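Local coordinates for SusD homolog (Bacteroides thetaiotaomicron VPI-5482, PDB 3IV0), which probably binds sugars at the outer membrane of a gut bacterium, in the manner of SusD-type glycan-capture lipoproteins, at residues A[114-117]-A[118-121]. Numbering follows the deposited sequence.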
loop_
_atom_site.group_PDB
_atom_site.type_symbol
_atom_site.label_atom_id
_atom_site.label_comp_id
_atom_site.label_asym_id
_atom_site.label_seq_id
_atom_site.Cartn_x
_atom_site.Cartn_y
_atom_site.Cartn_z
ATOM N N GLY A 114 24.963 25.697 8.532
ATOM C CA GLY A 114 25.996 25.218 7.616
ATOM C C GLY A 114 25.947 23.777 7.158
ATOM O O GLY A 114 26.963 23.233 6.713
HETATM N N MSE A 115 24.785 23.128 7.228
HETATM C CA MSE A 115 24.757 21.743 6.769
HETATM C C MSE A 115 24.798 21.697 5.251
HETATM O O MSE A 115 24.544 22.690 4.561
HETATM C CB MSE A 115 23.575 20.946 7.328
HETATM C CG MSE A 115 22.255 21.331 6.769
HETATM SE SE MSE A 115 20.635 20.303 7.328
HETATM C CE MSE A 115 20.806 18.863 6.296
ATOM N N ASP A 116 25.131 20.526 4.741
ATOM C CA ASP A 116 25.196 20.276 3.318
ATOM C C ASP A 116 23.862 20.634 2.662
ATOM O O ASP A 116 22.823 20.126 3.070
ATOM C CB ASP A 116 25.518 18.800 3.121
ATOM C CG ASP A 116 25.821 18.441 1.684
ATOM O OD1 ASP A 116 24.888 18.329 0.870
ATOM O OD2 ASP A 116 27.006 18.221 1.365
ATOM N N GLU A 117 23.880 21.479 1.638
ATOM C CA GLU A 117 22.634 21.944 1.058
ATOM C C GLU A 117 21.929 20.884 0.222
ATOM O O GLU A 117 20.699 20.941 0.095
ATOM C CB GLU A 117 22.854 23.217 0.240
ATOM C CG GLU A 117 23.270 24.410 1.090
ATOM C CD GLU A 117 22.180 24.885 2.058
ATOM O OE1 GLU A 117 21.039 24.387 2.007
ATOM O OE2 GLU A 117 22.476 25.777 2.880
ATOM N N LEU A 118 22.671 19.939 -0.359
ATOM C CA LEU A 118 22.038 18.844 -1.077
ATOM C C LEU A 118 21.279 17.999 -0.069
ATOM O O LEU A 118 20.107 17.628 -0.333
ATOM C CB LEU A 118 23.063 17.994 -1.827
ATOM C CG LEU A 118 22.501 16.790 -2.596
ATOM C CD1 LEU A 118 21.478 17.216 -3.633
ATOM C CD2 LEU A 118 23.656 15.995 -3.227
ATOM N N LYS A 119 21.887 17.701 1.071
ATOM C CA LYS A 119 21.196 16.930 2.089
ATOM C C LYS A 119 20.002 17.694 2.640
ATOM O O LYS A 119 18.960 17.109 2.901
ATOM C CB LYS A 119 22.141 16.506 3.218
ATOM C CG LYS A 119 23.186 15.458 2.797
ATOM C CD LYS A 119 22.567 14.219 2.165
ATOM C CE LYS A 119 23.561 13.063 2.154
ATOM N NZ LYS A 119 23.839 12.554 3.529
ATOM N N ARG A 120 20.127 19.002 2.839
ATOM C CA ARG A 120 18.993 19.791 3.315
ATOM C C ARG A 120 17.820 19.690 2.349
ATOM O O ARG A 120 16.669 19.445 2.775
ATOM C CB ARG A 120 19.396 21.270 3.543
ATOM C CG ARG A 120 18.240 22.121 3.971
ATOM C CD ARG A 120 18.511 23.231 4.944
ATOM N NE ARG A 120 19.787 23.922 4.763
ATOM C CZ ARG A 120 20.439 24.467 5.775
ATOM N NH1 ARG A 120 19.954 24.376 7.001
ATOM N NH2 ARG A 120 21.606 25.054 5.568
ATOM N N SER A 121 18.088 19.816 1.058
ATOM C CA SER A 121 17.057 19.701 0.037
ATOM C C SER A 121 16.479 18.292 0.007
ATOM O O SER A 121 15.257 18.128 -0.146
ATOM C CB SER A 121 17.588 20.026 -1.344
ATOM O OG SER A 121 18.004 21.392 -1.394
HETATM O O HOH W 1 22.839 27.355 6.941
HETATM O O HOH W 2 19.308 23.376 0.224
#
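The guanidinium of Arg120 carries Met115 over one face and Glu117 at an edge. CG of Met115, a selenomethionine, sits above the centre of the group, 3.8 Å from Arg120 CZ, and the chain bends at chi3 (-79°) to bring its methyl CE within 3.5 Å of Arg120 N. At the edge the grip is side-on and two-pronged: Arg120 NE donates to Glu117 OE1 at 3.1 Å, almost straight at 172°, and Arg120 NH2 donates to Glu117 OE2 at 2.9 Å, the two bonds together forming a salt bridge. Both oxygens lie near the guanidinium plane, but the nitrogens meet them from above the carboxylate, the two planes being 34° apart. NH1 turns instead to the carbonyls of Ile109 and Val112, and a water links NH2 to Gly114 N, so the charged group ties the preceding loop to the helix. Cutting Arg120 back to an alanine would probably leave Glu117 without its cationic mate, those carbonyls without this donor and Met115 CG over a gap. A second water donates to Glu117 OE1 and O and accepts from Ser121 OG. Asp116 turns its carboxylate to the start of the helix, where OD1 accepts from Lys119 N at 3.1 Å, on its anti side, and weakly from Leu118 N; Lys119 NZ reaches away to a salt bridge with Glu19. Asp116 O takes Arg120 N at 2.9 Å and Glu117 O takes Ser121 N, the first i to i+4 backbone bonds of the helix. The whole is an aspartate N-cap with an i to i+3 Glu-Arg salt bridge in the first turn of helix 117-142, within the helical SusD fold.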